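Siroheme decarboxylase (Hydrogenobacter thermophilus, PDB 4CH7) catalyses the decarboxylation of siroheme to 12,18-didecarboxysiroheme, probably by way of the monodecarboxylated intermediate, in the biosynthesis of heme d1. Local coordinates at residues I69-D74 against L103-A108; N86-V91 against E322-W327. All coordinates share one frame; numbering follows the deposited sequence.

Interaction 1 (I69-D74 against L103-A108)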
ATOM      1  N   ILE A  69       4.851   8.663  -7.729  1.00 43.59           N
ATOM      2  CA  ILE A  69       5.636   9.816  -8.155  1.00 45.72           C
ATOM      3  C   ILE A  69       6.971   9.372  -8.749  1.00 51.13           C
ATOM      4  O   ILE A  69       7.605   8.450  -8.238  1.00 58.32           O
ATOM      5  CB  ILE A  69       5.874  10.789  -6.985  1.00 45.71           C
ATOM      6  CG1 ILE A  69       4.556  11.096  -6.267  1.00 52.18           C
ATOM      7  CG2 ILE A  69       6.526  12.074  -7.474  1.00 51.70           C
ATOM      8  CD1 ILE A  69       3.483  11.686  -7.172  1.00 45.36           C
ATOM      9  N   ALA A  70       7.387  10.027  -9.830  1.00 42.74           N
ATOM     10  CA  ALA A  70       8.665   9.729 -10.467  1.00 49.32           C
ATOM     11  C   ALA A  70       9.481  11.008 -10.614  1.00 47.98           C
ATOM     12  O   ALA A  70       8.985  11.995 -11.146  1.00 44.23           O
ATOM     13  CB  ALA A  70       8.442   9.093 -11.824  1.00 44.52           C
ATOM     14  N   PHE A  71      10.724  10.987 -10.141  1.00 45.42           N
ATOM     15  CA  PHE A  71      11.612  12.140 -10.265  1.00 48.46           C
ATOM     16  C   PHE A  71      12.716  11.879 -11.286  1.00 57.33           C
ATOM     17  O   PHE A  71      13.262  10.775 -11.349  1.00 54.37           O
ATOM     18  CB  PHE A  71      12.256  12.475  -8.917  1.00 51.53           C
ATOM     19  CG  PHE A  71      11.382  13.289  -8.003  1.00 45.98           C
ATOM     20  CD1 PHE A  71      10.055  13.550  -8.324  1.00 47.48           C
ATOM     21  CD2 PHE A  71      11.897  13.807  -6.822  1.00 46.78           C
ATOM     22  CE1 PHE A  71       9.251  14.307  -7.477  1.00 52.16           C
ATOM     23  CE2 PHE A  71      11.104  14.563  -5.970  1.00 56.56           C
ATOM     24  CZ  PHE A  71       9.779  14.813  -6.297  1.00 50.93           C
ATOM     25  N   LYS A  72      13.038  12.889 -12.090  1.00 56.04           N
ATOM     26  CA  LYS A  72      14.231  12.816 -12.926  1.00 54.77           C
ATOM     27  C   LYS A  72      15.395  13.473 -12.198  1.00 60.56           C
ATOM     28  O   LYS A  72      15.521  14.698 -12.174  1.00 58.27           O
ATOM     29  CB  LYS A  72      14.015  13.461 -14.297  1.00 60.77           C
ATOM     30  CG  LYS A  72      15.279  13.524 -15.146  1.00 64.42           C
ATOM     31  CD  LYS A  72      15.016  13.122 -16.587  1.00 64.66           C
ATOM     32  CE  LYS A  72      13.967  14.008 -17.230  1.00 72.62           C
ATOM     33  NZ  LYS A  72      13.776  13.680 -18.669  1.00 86.36           N
ATOM     34  N   VAL A  73      16.232  12.642 -11.589  1.00 63.39           N
ATOM     35  CA  VAL A  73      17.389  13.108 -10.840  1.00 64.19           C
ATOM     36  C   VAL A  73      18.629  12.521 -11.497  1.00 73.12           C
ATOM     37  O   VAL A  73      18.579  11.405 -12.003  1.00 71.69           O
ATOM     38  CB  VAL A  73      17.330  12.606  -9.391  1.00 64.67           C
ATOM     39  CG1 VAL A  73      18.383  13.296  -8.543  1.00 65.10           C
ATOM     40  CG2 VAL A  73      15.947  12.829  -8.806  1.00 62.97           C
ATOM     41  N   ASP A  74      19.743  13.242 -11.511  1.00 77.98           N
ATOM     42  CA  ASP A  74      20.956  12.613 -12.022  1.00 80.07           C
ATOM     43  C   ASP A  74      21.835  12.070 -10.900  1.00 72.56           C
ATOM     44  O   ASP A  74      21.827  12.592  -9.784  1.00 68.05           O
ATOM     45  CB  ASP A  74      21.731  13.516 -12.982  1.00 79.05           C
ATOM     46  CG  ASP A  74      22.294  12.742 -14.163  1.00 90.36           C
ATOM     47  OD1 ASP A  74      22.747  11.597 -13.953  1.00 77.81           O
ATOM     48  OD2 ASP A  74      22.269  13.265 -15.299  1.00101.84           O
ATOM     49  N   LEU A 103      13.993   7.879 -10.161  1.00 46.33           N
ATOM     50  CA  LEU A 103      13.538   7.783  -8.778  1.00 46.82           C
ATOM     51  C   LEU A 103      12.017   7.696  -8.705  1.00 54.70           C
ATOM     52  O   LEU A 103      11.315   8.641  -9.069  1.00 50.21           O
ATOM     53  CB  LEU A 103      14.049   8.961  -7.943  1.00 52.53           C
ATOM     54  CG  LEU A 103      13.853   8.787  -6.437  1.00 50.34           C
ATOM     55  CD1 LEU A 103      14.774   7.695  -5.913  1.00 57.67           C
ATOM     56  CD2 LEU A 103      14.078  10.083  -5.690  1.00 52.78           C
ATOM     57  N   TRP A 104      11.518   6.560  -8.227  1.00 59.16           N
ATOM     58  CA  TRP A 104      10.085   6.324  -8.130  1.00 54.54           C
ATOM     59  C   TRP A 104       9.671   6.061  -6.693  1.00 57.25           C
ATOM     60  O   TRP A 104      10.205   5.161  -6.039  1.00 50.34           O
ATOM     61  CB  TRP A 104       9.693   5.130  -8.996  1.00 54.57           C
ATOM     62  CG  TRP A 104       9.768   5.413 -10.459  1.00 51.87           C
ATOM     63  CD1 TRP A 104      10.895   5.563 -11.211  1.00 52.70           C
ATOM     64  CD2 TRP A 104       8.663   5.571 -11.358  1.00 44.39           C
ATOM     65  NE1 TRP A 104      10.559   5.813 -12.523  1.00 49.45           N
ATOM     66  CE2 TRP A 104       9.192   5.821 -12.636  1.00 46.24           C
ATOM     67  CE3 TRP A 104       7.275   5.527 -11.201  1.00 43.75           C
ATOM     68  CZ2 TRP A 104       8.376   6.027 -13.757  1.00 42.07           C
ATOM     69  CZ3 TRP A 104       6.470   5.730 -12.310  1.00 45.81           C
ATOM     70  CH2 TRP A 104       7.020   5.975 -13.570  1.00 40.32           C
ATOM     71  N   PHE A 105       8.717   6.844  -6.202  1.00 52.49           N
ATOM     72  CA  PHE A 105       8.180   6.611  -4.871  1.00 46.74           C
ATOM     73  C   PHE A 105       6.662   6.724  -4.822  1.00 51.08           C
ATOM     74  O   PHE A 105       6.038   7.375  -5.666  1.00 53.06           O
ATOM     75  CB  PHE A 105       8.844   7.520  -3.827  1.00 49.72           C
ATOM     76  CG  PHE A 105       8.664   8.986  -4.080  1.00 49.97           C
ATOM     77  CD1 PHE A 105       9.533   9.669  -4.920  1.00 50.04           C
ATOM     78  CD2 PHE A 105       7.648   9.690  -3.451  1.00 55.62           C
ATOM     79  CE1 PHE A 105       9.378  11.026  -5.148  1.00 55.61           C
ATOM     80  CE2 PHE A 105       7.484  11.046  -3.669  1.00 52.09           C
ATOM     81  CZ  PHE A 105       8.353  11.717  -4.517  1.00 52.86           C
ATOM     82  N   THR A 106       6.074   6.060  -3.835  1.00 50.43           N
ATOM     83  CA  THR A 106       4.641   6.144  -3.604  1.00 51.33           C
ATOM     84  C   THR A 106       4.380   7.192  -2.534  1.00 55.16           C
ATOM     85  O   THR A 106       4.912   7.104  -1.426  1.00 53.04           O
ATOM     86  CB  THR A 106       4.058   4.793  -3.159  1.00 49.15           C
ATOM     87  OG1 THR A 106       4.228   3.829  -4.207  1.00 55.85           O
ATOM     88  CG2 THR A 106       2.577   4.933  -2.833  1.00 62.80           C
ATOM     89  N   LEU A 107       3.577   8.194  -2.878  1.00 49.92           N
ATOM     90  CA  LEU A 107       3.248   9.258  -1.939  1.00 46.81           C
ATOM     91  C   LEU A 107       1.780   9.202  -1.562  1.00 48.21           C
ATOM     92  O   LEU A 107       0.917   9.090  -2.431  1.00 52.10           O
ATOM     93  CB  LEU A 107       3.574  10.628  -2.535  1.00 49.55           C
ATOM     94  CG  LEU A 107       3.146  11.851  -1.718  1.00 53.07           C
ATOM     95  CD1 LEU A 107       3.826  11.851  -0.362  1.00 53.99           C
ATOM     96  CD2 LEU A 107       3.449  13.135  -2.467  1.00 43.63           C
ATOM     97  N   ALA A 108       1.504   9.269  -0.263  1.00 45.73           N
ATOM     98  CA  ALA A 108       0.133   9.366   0.227  1.00 49.67           C
ATOM     99  C   ALA A 108      -0.004  10.626   1.072  1.00 51.66           C
ATOM    100  O   ALA A 108       0.779  10.844   1.997  1.00 50.19           O
ATOM    101  CB  ALA A 108      -0.232   8.142   1.041  1.00 47.98           C
TER
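Ile69 and Phe105 exchange two backbone hydrogen bonds, Ile69 N to Phe105 O at 2.7 Å and Phe105 N back to Ile69 O at 2.8 Å. Phe71 and Leu103 form the next hydrogen-bonded pair of this antiparallel ladder, with Phe71 N to Leu103 O at 2.6 Å and a longer return bond from Leu103 N to Phe71 O. Between them Ala70 and Trp104 make the non-hydrogen-bonded pair, where the CA of each makes a CA-H...O contact with a carbonyl oxygen of the opposite strand, Ala70 CA with Leu103 O and Trp104 CA with Ile69 O.

The aromatic contacts fall on both faces of the sheet. On one, the methyl of Ala70 sits over the centre of the indole's six-membered ring, a CH-pi contact with CB 3.4 Å from the centroid. On the other, the Phe105 ring turns its edge to the face of Phe71 in a T-shaped stack, planes at 88° and CE1 of Phe105 above the centre of the Phe71 ring. Phe105 CG lies between its backbone N and carbonyl carbon (chi1 60°), a rotamer that swings the ring back over its cross-strand partner. Ile69 CB thus lies over one ring face, near the rim, and CG2 comes within 3.5 Å of Phe105 CZ.

Aliphatic atoms add further contacts: Ile69 CG1 meets Leu107 CB at 3.9 Å, and Phe71 CB packs on Leu103 CB.

Trp104 NE1 is hydrogen-bonded to Phe101 O, just before its strand. The ladder belongs to the AsnC-like ligand-binding domain, its two strands neighbours in a closed eight-stranded antiparallel barrel, with strand 91-97 beyond 103-109 and strand 132-139 beyond 65-71; helix 75-87 packs on Leu103 and Phe105, helix 116-126 on Ile69 and Leu107.

Interaction 2 (N86-V91 against E322-W327); sequences NACPGV and EEFERW
A partly buried, largely apolar contact joins the turn after helix 75-87, in the AsnC-like ligand-binding domain, to the first turn of the C-terminal helix 323-335; no hydrogen bond crosses it. Trp327 provides the largest share from the helix side. Its CG is anti to the backbone N (chi1 172°), which carries the indole out from the helix to lie against Cys88 and Pro89. Both residues rest on the same face of the indole: Cys88 CB is 3.8 Å from the centroid of the six-membered ring, and Pro89 CD is 3.9 Å from that of the five-membered ring, each a CH-pi contact. Cys88 SG also stands over the six-membered ring, 17° off its normal, in a sulfur-aromatic contact. Ala87 O approaches Trp327 CD1 obliquely at 3.5 Å.

The chain from Cys88 to Val91 forms a type I beta turn, closed by Val91 N to Cys88 O, and leads from helix 75-87 into strand 91-97. Within it Gly90 N makes a weak hydrogen bond to Cys88 SG, and the same sulfur lies 3.6 Å from Phe324 CE1, approaching that ring obliquely. Gly90 N lies at the edge of the Phe324 ring, near its plane.

Replacing Trp327 with an alanine would probably leave Cys88 and Pro89 without the aromatic face that covers them and open a gap between turn and helix. Pro89 also reaches the helix backbone, its CG 3.4 Å from Glu323 O, while its CB touches Glu323 CG. Beyond the turn, Met123 of helix 116-126 packs against both Cys88 and Trp327, and Phe324 extends to Val109, Pro110 and Ile113.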
ATOM      1  N   ASN A  86      12.610   9.974   1.516  1.00 64.81           N
ATOM      2  CA  ASN A  86      12.387   9.071   2.641  1.00 63.40           C
ATOM      3  C   ASN A  86      11.925   9.796   3.902  1.00 64.97           C
ATOM      4  O   ASN A  86      11.179   9.243   4.706  1.00 71.93           O
ATOM      5  CB  ASN A  86      13.660   8.273   2.941  1.00 71.99           C
ATOM      6  CG  ASN A  86      14.117   7.433   1.762  1.00 68.89           C
ATOM      7  OD1 ASN A  86      13.303   6.935   0.987  1.00 61.04           O
ATOM      8  ND2 ASN A  86      15.427   7.267   1.626  1.00 72.87           N
ATOM      9  N   ALA A  87      12.376  11.037   4.065  1.00 67.19           N
ATOM     10  CA  ALA A  87      11.998  11.857   5.213  1.00 77.49           C
ATOM     11  C   ALA A  87      10.491  12.106   5.280  1.00 65.40           C
ATOM     12  O   ALA A  87       9.929  12.254   6.366  1.00 68.81           O
ATOM     13  CB  ALA A  87      12.753  13.178   5.190  1.00 73.66           C
ATOM     14  N   CYS A  88       9.845  12.154   4.119  1.00 61.81           N
ATOM     15  CA  CYS A  88       8.402  12.354   4.069  1.00 67.85           C
ATOM     16  C   CYS A  88       7.655  11.161   4.652  1.00 61.94           C
ATOM     17  O   CYS A  88       7.817  10.032   4.184  1.00 65.32           O
ATOM     18  CB  CYS A  88       7.936  12.611   2.638  1.00 62.89           C
ATOM     19  SG  CYS A  88       6.160  12.889   2.492  1.00 57.62           S
ATOM     20  N   PRO A  89       6.833  11.413   5.681  1.00 61.64           N
ATOM     21  CA  PRO A  89       6.037  10.387   6.363  1.00 58.84           C
ATOM     22  C   PRO A  89       4.970   9.803   5.446  1.00 63.53           C
ATOM     23  O   PRO A  89       4.429   8.739   5.745  1.00 65.71           O
ATOM     24  CB  PRO A  89       5.371  11.163   7.507  1.00 64.61           C
ATOM     25  CG  PRO A  89       6.226  12.393   7.697  1.00 67.27           C
ATOM     26  CD  PRO A  89       6.682  12.736   6.313  1.00 64.71           C
ATOM     27  N   GLY A  90       4.672  10.493   4.349  1.00 63.50           N
ATOM     28  CA  GLY A  90       3.677  10.024   3.400  1.00 59.56           C
ATOM     29  C   GLY A  90       4.238   9.160   2.285  1.00 53.12           C
ATOM     30  O   GLY A  90       3.484   8.633   1.462  1.00 51.30           O
ATOM     31  N   VAL A  91       5.562   9.017   2.252  1.00 58.07           N
ATOM     32  CA  VAL A  91       6.214   8.158   1.268  1.00 53.99           C
ATOM     33  C   VAL A  91       6.374   6.741   1.819  1.00 57.58           C
ATOM     34  O   VAL A  91       7.071   6.533   2.812  1.00 56.88           O
ATOM     35  CB  VAL A  91       7.584   8.714   0.839  1.00 56.88           C
ATOM     36  CG1 VAL A  91       8.296   7.726  -0.072  1.00 59.69           C
ATOM     37  CG2 VAL A  91       7.408  10.051   0.139  1.00 53.44           C
ATOM     38  N   GLU A 322       0.556  13.143  13.299  1.00 73.77           N
ATOM     39  CA  GLU A 322       0.804  14.574  13.174  1.00 81.52           C
ATOM     40  C   GLU A 322       2.114  14.851  12.449  1.00 79.99           C
ATOM     41  O   GLU A 322       2.415  15.996  12.106  1.00 78.11           O
ATOM     42  CB  GLU A 322       0.838  15.224  14.556  1.00 85.70           C
ATOM     43  CG  GLU A 322      -0.440  15.049  15.354  1.00 92.68           C
ATOM     44  CD  GLU A 322      -0.223  15.244  16.839  1.00106.18           C
ATOM     45  OE1 GLU A 322       0.942  15.172  17.284  1.00109.81           O
ATOM     46  OE2 GLU A 322      -1.218  15.467  17.559  1.00106.06           O
ATOM     47  N   GLU A 323       2.886  13.796  12.211  1.00 73.61           N
ATOM     48  CA  GLU A 323       4.244  13.942  11.696  1.00 77.82           C
ATOM     49  C   GLU A 323       4.350  14.356  10.223  1.00 72.13           C
ATOM     50  O   GLU A 323       5.384  14.879   9.811  1.00 68.94           O
ATOM     51  CB  GLU A 323       5.072  12.679  11.970  1.00 70.88           C
ATOM     52  CG  GLU A 323       4.561  11.422  11.293  1.00 76.39           C
ATOM     53  CD  GLU A 323       5.423  10.209  11.590  1.00 86.03           C
ATOM     54  OE1 GLU A 323       6.525  10.382  12.156  1.00 82.12           O
ATOM     55  OE2 GLU A 323       4.995   9.083  11.260  1.00 87.76           O
ATOM     56  N   PHE A 324       3.304  14.136   9.429  1.00 67.32           N
ATOM     57  CA  PHE A 324       3.330  14.598   8.041  1.00 67.11           C
ATOM     58  C   PHE A 324       3.229  16.113   7.985  1.00 63.76           C
ATOM     59  O   PHE A 324       4.038  16.776   7.336  1.00 63.26           O
ATOM     60  CB  PHE A 324       2.203  13.989   7.202  1.00 65.16           C
ATOM     61  CG  PHE A 324       2.199  14.467   5.770  1.00 65.91           C
ATOM     62  CD1 PHE A 324       2.953  13.809   4.806  1.00 59.49           C
ATOM     63  CD2 PHE A 324       1.461  15.586   5.390  1.00 63.85           C
ATOM     64  CE1 PHE A 324       2.966  14.249   3.490  1.00 63.87           C
ATOM     65  CE2 PHE A 324       1.472  16.033   4.076  1.00 55.89           C
ATOM     66  CZ  PHE A 324       2.225  15.362   3.125  1.00 60.03           C
ATOM     67  N   GLU A 325       2.207  16.647   8.647  1.00 70.72           N
ATOM     68  CA  GLU A 325       1.968  18.082   8.685  1.00 62.65           C
ATOM     69  C   GLU A 325       3.202  18.815   9.197  1.00 69.63           C
ATOM     70  O   GLU A 325       3.649  19.790   8.594  1.00 65.58           O
ATOM     71  CB  GLU A 325       0.758  18.391   9.570  1.00 72.19           C
ATOM     72  CG  GLU A 325       0.463  19.874   9.740  1.00 76.03           C
ATOM     73  CD  GLU A 325      -0.719  20.133  10.654  1.00 85.27           C
ATOM     74  OE1 GLU A 325      -1.785  19.521  10.439  1.00 81.49           O
ATOM     75  OE2 GLU A 325      -0.578  20.945  11.591  1.00 90.61           O
ATOM     76  N   ARG A 326       3.756  18.323  10.301  1.00 69.10           N
ATOM     77  CA  ARG A 326       4.970  18.889  10.875  1.00 69.04           C
ATOM     78  C   ARG A 326       6.131  18.815   9.887  1.00 70.82           C
ATOM     79  O   ARG A 326       6.909  19.762   9.760  1.00 59.50           O
ATOM     80  CB  ARG A 326       5.326  18.172  12.179  1.00 70.39           C
ATOM     81  CG  ARG A 326       6.640  18.616  12.793  1.00 73.15           C
ATOM     82  CD  ARG A 326       6.831  18.037  14.186  1.00 77.73           C
ATOM     83  NE  ARG A 326       6.519  16.612  14.244  1.00 82.71           N
ATOM     84  CZ  ARG A 326       7.323  15.649  13.804  1.00 87.01           C
ATOM     85  NH1 ARG A 326       8.493  15.951  13.261  1.00 82.92           N
ATOM     86  NH2 ARG A 326       6.957  14.380  13.904  1.00 76.02           N
ATOM     87  N   TRP A 327       6.236  17.693   9.181  1.00 62.67           N
ATOM     88  CA  TRP A 327       7.216  17.561   8.113  1.00 55.56           C
ATOM     89  C   TRP A 327       6.924  18.557   7.000  1.00 61.04           C
ATOM     90  O   TRP A 327       7.842  19.124   6.406  1.00 65.06           O
ATOM     91  CB  TRP A 327       7.215  16.143   7.537  1.00 61.77           C
ATOM     92  CG  TRP A 327       8.071  16.019   6.312  1.00 59.47           C
ATOM     93  CD1 TRP A 327       9.408  15.747   6.269  1.00 62.77           C
ATOM     94  CD2 TRP A 327       7.650  16.174   4.950  1.00 53.90           C
ATOM     95  NE1 TRP A 327       9.843  15.721   4.964  1.00 57.77           N
ATOM     96  CE2 TRP A 327       8.784  15.981   4.136  1.00 64.97           C
ATOM     97  CE3 TRP A 327       6.426  16.457   4.340  1.00 62.21           C
ATOM     98  CZ2 TRP A 327       8.726  16.062   2.744  1.00 59.20           C
ATOM     99  CZ3 TRP A 327       6.371  16.536   2.959  1.00 61.03           C
ATOM    100  CH2 TRP A 327       7.513  16.342   2.179  1.00 61.86           C
TER

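In the fold
Interaction 1 is a core contact within the barrel sheet, every touching residue buried; interaction 2 is partly buried and brings the C-terminal helix against the turn that leads into strand 91-97, linking segments 231 residues apart. Backbone hydrogen bonds carry the first, with aromatic packing added on both faces, whereas the second relies on proline, cysteine and indole surfaces without a bond across it. The two meet through strand 103-109: Ala108 N probably bonds to Gly90 O, and Phe105 packs on Val91. Helix 116-126 also serves both, touching Leu107 in the one and Cys88 and Trp327 in the other. Phe105 lies about 6 Å, side chain to side chain, from His93, the inferred active-site residue.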